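Local coordinates for periplasmic binding protein (Mycobacterium smegmatis, PDB 4MDY) that probably captures an iron-carrying ligand outside the membrane and delivers it to an ABC transporter, as a solute-binding protein of family 8, at residues A[177-182]-A[231-236]; A[32-37]-A[98-103]. One frame throughout, in Å; residues are numbered along the deposited sequence.

Interaction 1: A[177-182]-A[231-236]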
loop_
_atom_site.group_PDB
_atom_site.type_symbol
_atom_site.label_atom_id
_atom_site.label_comp_id
_atom_site.label_asym_id
_atom_site.label_seq_id
_atom_site.Cartn_x
_atom_site.Cartn_y
_atom_site.Cartn_z
ATOM N N ALA A 177 -17.694 -5.775 -6.604
ATOM C CA ALA A 177 -17.052 -4.593 -6.043
ATOM C C ALA A 177 -16.085 -4.002 -7.052
ATOM O O ALA A 177 -15.438 -4.734 -7.812
ATOM C CB ALA A 177 -16.308 -4.954 -4.767
ATOM N N LEU A 178 -16.019 -2.672 -7.057
ATOM C CA LEU A 178 -14.984 -1.927 -7.762
ATOM C C LEU A 178 -14.283 -1.014 -6.767
ATOM O O LEU A 178 -14.918 -0.446 -5.869
ATOM C CB LEU A 178 -15.573 -1.092 -8.904
ATOM C CG LEU A 178 -16.077 -1.827 -10.152
ATOM C CD1 LEU A 178 -16.869 -0.876 -11.036
ATOM C CD2 LEU A 178 -14.924 -2.435 -10.937
ATOM N N LEU A 179 -12.970 -0.891 -6.939
ATOM C CA LEU A 179 -12.139 -0.036 -6.125
ATOM C C LEU A 179 -11.640 1.117 -6.989
ATOM O O LEU A 179 -10.826 0.923 -7.898
ATOM C CB LEU A 179 -10.961 -0.828 -5.561
ATOM C CG LEU A 179 -10.002 -0.041 -4.674
ATOM C CD1 LEU A 179 -10.732 0.462 -3.435
ATOM C CD2 LEU A 179 -8.803 -0.895 -4.290
ATOM N N LEU A 180 -12.123 2.316 -6.674
ATOM C CA LEU A 180 -11.985 3.474 -7.543
ATOM C C LEU A 180 -11.182 4.576 -6.879
ATOM O O LEU A 180 -11.169 4.693 -5.660
ATOM C CB LEU A 180 -13.373 4.009 -7.917
ATOM C CG LEU A 180 -14.348 2.985 -8.529
ATOM C CD1 LEU A 180 -15.688 3.629 -8.831
ATOM C CD2 LEU A 180 -13.762 2.360 -9.787
ATOM N N GLY A 181 -10.521 5.387 -7.697
ATOM C CA GLY A 181 -9.766 6.529 -7.208
ATOM C C GLY A 181 -10.703 7.613 -6.707
ATOM O O GLY A 181 -11.851 7.709 -7.145
ATOM N N GLY A 182 -10.209 8.425 -5.778
ATOM C CA GLY A 182 -11.022 9.462 -5.137
ATOM C C GLY A 182 -11.228 10.707 -5.982
ATOM O O GLY A 182 -12.042 11.561 -5.632
ATOM N N ILE A 231 -16.249 1.489 -4.193
ATOM C CA ILE A 231 -15.407 1.992 -3.123
ATOM C C ILE A 231 -14.532 3.070 -3.728
ATOM O O ILE A 231 -13.615 2.778 -4.477
ATOM C CB ILE A 231 -14.549 0.858 -2.512
ATOM C CG1 ILE A 231 -15.444 -0.309 -2.077
ATOM C CG2 ILE A 231 -13.734 1.376 -1.338
ATOM C CD1 ILE A 231 -14.697 -1.595 -1.804
ATOM N N TRP A 232 -14.854 4.323 -3.432
ATOM C CA TRP A 232 -14.073 5.448 -3.930
ATOM C C TRP A 232 -13.074 5.847 -2.853
ATOM O O TRP A 232 -13.464 6.140 -1.718
ATOM C CB TRP A 232 -14.972 6.637 -4.227
ATOM C CG TRP A 232 -16.103 6.374 -5.166
ATOM C CD1 TRP A 232 -17.316 5.814 -4.861
ATOM C CD2 TRP A 232 -16.146 6.690 -6.560
ATOM N NE1 TRP A 232 -18.108 5.761 -5.982
ATOM C CE2 TRP A 232 -17.414 6.287 -7.041
ATOM C CE3 TRP A 232 -15.235 7.266 -7.455
ATOM C CZ2 TRP A 232 -17.797 6.458 -8.371
ATOM C CZ3 TRP A 232 -15.619 7.443 -8.776
ATOM C CH2 TRP A 232 -16.893 7.039 -9.222
ATOM N N THR A 233 -11.791 5.878 -3.199
ATOM C CA THR A 233 -10.756 6.150 -2.208
ATOM C C THR A 233 -10.546 7.657 -2.053
ATOM O O THR A 233 -9.457 8.193 -2.289
ATOM C CB THR A 233 -9.445 5.409 -2.527
ATOM O OG1 THR A 233 -8.973 5.781 -3.827
ATOM C CG2 THR A 233 -9.685 3.891 -2.465
ATOM N N THR A 234 -11.625 8.326 -1.662
ATOM C CA THR A 234 -11.602 9.746 -1.344
ATOM C C THR A 234 -10.739 10.005 -0.113
ATOM O O THR A 234 -10.632 9.145 0.764
ATOM C CB THR A 234 -13.028 10.278 -1.078
ATOM O OG1 THR A 234 -13.720 9.401 -0.178
ATOM C CG2 THR A 234 -13.808 10.382 -2.370
ATOM N N GLU A 235 -10.140 11.196 -0.060
ATOM C CA GLU A 235 -9.301 11.618 1.056
ATOM C C GLU A 235 -9.879 12.853 1.758
ATOM O O GLU A 235 -9.271 13.375 2.690
ATOM C CB GLU A 235 -7.887 11.920 0.562
ATOM C CG GLU A 235 -7.207 10.730 -0.104
ATOM C CD GLU A 235 -5.817 11.049 -0.624
ATOM O OE1 GLU A 235 -5.154 11.948 -0.059
ATOM O OE2 GLU A 235 -5.387 10.392 -1.599
ATOM N N SER A 236 -11.048 13.313 1.314
ATOM C CA SER A 236 -11.738 14.425 1.973
ATOM C C SER A 236 -13.198 14.514 1.553
ATOM O O SER A 236 -13.634 13.862 0.597
ATOM C CB SER A 236 -11.045 15.755 1.669
ATOM O OG SER A 236 -11.141 16.088 0.296
HETATM O O HOH W 1 -7.470 7.953 -4.985
#

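Interaction 2: A[32-37]-A[98-103]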
loop_
_atom_site.group_PDB
_atom_site.type_symbol
_atom_site.label_atom_id
_atom_site.label_comp_id
_atom_site.label_asym_id
_atom_site.label_seq_id
_atom_site.Cartn_x
_atom_site.Cartn_y
_atom_site.Cartn_z
ATOM N N ARG A 32 21.267 1.251 11.333
ATOM C CA ARG A 32 20.843 2.479 10.678
ATOM C C ARG A 32 20.175 2.190 9.328
ATOM O O ARG A 32 20.828 2.172 8.281
ATOM C CB ARG A 32 22.050 3.404 10.472
ATOM C CG ARG A 32 22.648 3.943 11.761
ATOM C CD ARG A 32 23.852 4.830 11.481
ATOM N NE ARG A 32 23.496 6.101 10.838
ATOM C CZ ARG A 32 22.949 7.140 11.466
ATOM N NH1 ARG A 32 22.673 7.077 12.766
ATOM N NH2 ARG A 32 22.666 8.251 10.793
ATOM N N VAL A 33 18.860 2.006 9.352
ATOM C CA VAL A 33 18.120 1.657 8.151
ATOM C C VAL A 33 17.452 2.872 7.495
ATOM O O VAL A 33 16.706 3.618 8.135
ATOM C CB VAL A 33 17.037 0.597 8.458
ATOM C CG1 VAL A 33 16.363 0.144 7.176
ATOM C CG2 VAL A 33 17.642 -0.595 9.176
ATOM N N VAL A 34 17.712 3.038 6.207
ATOM C CA VAL A 34 17.021 4.015 5.385
ATOM C C VAL A 34 15.895 3.347 4.594
ATOM O O VAL A 34 16.125 2.377 3.862
ATOM C CB VAL A 34 17.995 4.684 4.407
ATOM C CG1 VAL A 34 17.247 5.414 3.308
ATOM C CG2 VAL A 34 18.929 5.619 5.159
ATOM N N SER A 35 14.684 3.884 4.748
ATOM C CA SER A 35 13.543 3.501 3.933
ATOM C C SER A 35 13.451 4.452 2.740
ATOM O O SER A 35 13.031 5.618 2.875
ATOM C CB SER A 35 12.257 3.543 4.749
ATOM O OG SER A 35 11.169 3.054 3.985
ATOM N N ALA A 36 13.854 3.954 1.573
ATOM C CA ALA A 36 14.013 4.784 0.385
ATOM C C ALA A 36 12.808 4.745 -0.578
ATOM O O ALA A 36 12.756 5.519 -1.545
ATOM C CB ALA A 36 15.298 4.403 -0.343
ATOM N N GLY A 37 11.837 3.873 -0.307
ATOM C CA GLY A 37 10.627 3.795 -1.123
ATOM C C GLY A 37 9.383 4.322 -0.429
ATOM O O GLY A 37 9.446 4.859 0.668
ATOM N N ASP A 98 23.448 1.591 7.314
ATOM C CA ASP A 98 24.034 0.266 7.091
ATOM C C ASP A 98 23.069 -0.674 6.349
ATOM O O ASP A 98 23.422 -1.803 6.039
ATOM C CB ASP A 98 24.571 -0.350 8.391
ATOM C CG ASP A 98 23.492 -0.616 9.433
ATOM O OD1 ASP A 98 22.302 -0.295 9.204
ATOM O OD2 ASP A 98 23.850 -1.151 10.513
ATOM N N LEU A 99 21.854 -0.196 6.067
ATOM C CA LEU A 99 20.929 -0.900 5.174
ATOM C C LEU A 99 20.024 0.101 4.479
ATOM O O LEU A 99 19.476 1.010 5.116
ATOM C CB LEU A 99 20.069 -1.912 5.935
ATOM C CG LEU A 99 19.151 -2.788 5.057
ATOM C CD1 LEU A 99 19.948 -3.780 4.220
ATOM C CD2 LEU A 99 18.146 -3.550 5.904
ATOM N N ILE A 100 19.870 -0.069 3.174
ATOM C CA ILE A 100 18.973 0.756 2.391
ATOM C C ILE A 100 17.880 -0.139 1.832
ATOM O O ILE A 100 18.160 -1.064 1.068
ATOM C CB ILE A 100 19.712 1.473 1.245
ATOM C CG1 ILE A 100 20.813 2.383 1.811
ATOM C CG2 ILE A 100 18.742 2.309 0.419
ATOM C CD1 ILE A 100 21.822 2.836 0.777
ATOM N N VAL A 101 16.640 0.136 2.215
ATOM C CA VAL A 101 15.506 -0.609 1.715
ATOM C C VAL A 101 14.831 0.188 0.608
ATOM O O VAL A 101 14.312 1.294 0.843
ATOM C CB VAL A 101 14.511 -0.932 2.841
ATOM C CG1 VAL A 101 13.357 -1.753 2.300
ATOM C CG2 VAL A 101 15.208 -1.686 3.962
ATOM N N ALA A 102 14.853 -0.379 -0.602
ATOM C CA ALA A 102 14.315 0.286 -1.777
ATOM C C ALA A 102 13.573 -0.690 -2.686
ATOM O O ALA A 102 13.936 -0.893 -3.846
ATOM C CB ALA A 102 15.422 1.007 -2.536
ATOM N N THR A 103 12.510 -1.278 -2.149
ATOM C CA THR A 103 11.707 -2.237 -2.895
ATOM C C THR A 103 10.570 -1.549 -3.651
ATOM O O THR A 103 10.057 -2.096 -4.621
ATOM C CB THR A 103 11.114 -3.312 -1.956
ATOM O OG1 THR A 103 10.271 -2.689 -0.982
ATOM C CG2 THR A 103 12.210 -4.068 -1.249
#

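Interaction 1: A[177-182]-A[231-236]
A leucine methyl sits over the six-membered ring of the Trp232 indole: Leu180 CD1 lies 3.5 Å from the centroid of that ring of Trp232, only 8° off the ring normal, a CH-pi contact. The two residues are paired in a parallel beta-sheet of one lobe of this periplasmic binding protein, where strands 176-181 and 229-233 run side by side. The pairing puts them on one face, and both set CG beside the backbone N (chi1 near -55°), which lets CD1 lie over the ring. The broad indole suits a buried place: the ring also stacks with Phe262, and NE1 is bonded to Asn260. On the other face methyl groups meet: Leu179 CD1 lies 3.8 Å from Ile231 CG2 and 3.7 Å from Thr233 CG2.

The backbone ladder is Ile231 N to Leu178 O, then Leu180 N to Ile231 O (2.7 Å, 170° at the hydrogen), then Thr233 N to Leu180 O. Farther along, Gly182 CA passes 3.5 Å from Thr233 O, a CA-H...O contact, where glycine's bare CA suits the tight approach. Water 1 bridges there, accepting from Gly182 N at 2.9 Å and lying 2.9 Å from Thr233 OG1.

Interaction 2: A[32-37]-A[98-103]
The carboxylate of Asp98 is the flat group that crosses this contact, and Arg32 N reaches it from above its plane: the amide donates to OD1 over 2.8 Å, 47° out of the carboxylate plane. The other oxygen, OD2, takes the backbone N of Gln31, so one acid receives two successive amides. Asp98 manages this because chi1 of 63° sets CG between its backbone N and carbonyl carbon, turning the short side chain back across to the start of the neighbouring strand. In return Arg32 O accepts Asp98 N at 2.9 Å and, weakly, Leu99 N. The arginine guanidinium does not join the acid; it turns away to the carbonyls of Leu95 and Lys96, which suits a long, bent side chain at an exposed position.

Beyond this polar start the segments form a regular parallel ladder. Val34 N donates to Leu99 O, Val101 N to Val34 O at 2.8 Å and 172°, and Ala36 N to Val101 O. Mostly beta-branched and aliphatic residues, at home in extended chain, line both faces. On one, Val33 CG1 crosses to Val101 CG2 at 3.9 Å; the opposite face is that of Val34 and Ile100. Past strand 33-35, Ala36 CB points at the partner segment, touching Ile100 CG2 at 4.1 Å and Ala102 CB at 4.0 Å, so that the small methyls of the two alanines meet at ordinary van der Waals distance.

The arrangement belongs to the parallel sheet of an alpha/beta lobe. Helix 40-46 covers the face of Val33, Ser35 and Val101, while helix 89-94 packs Ile92 against Val34 and Ile100 on the other. Strand 99-102 is central, bonded on its far side to strand 121-123, and strand 33-35 also makes backbone bonds to Ile52 and Ala53.

How the interactions relate
Interactions 1 and 2 are strand pairings in two separate parallel sheets, one on each side of the chain's centre, and probably play like roles in the two lobes. Their centres are 30 Å apart and their nearest atoms about 16 Å apart, so they do not touch. Along the chain they follow in series: interaction 2 is complete before interaction 1 begins. This fits the two-lobed plan of family 8 solute-binding proteins, in which ligand is usually held in the cleft between lobes. A PEG fragment, probably from crystallisation, lies about 6 Å from the side chain of Thr233 in interaction 1 and may mark a pocket.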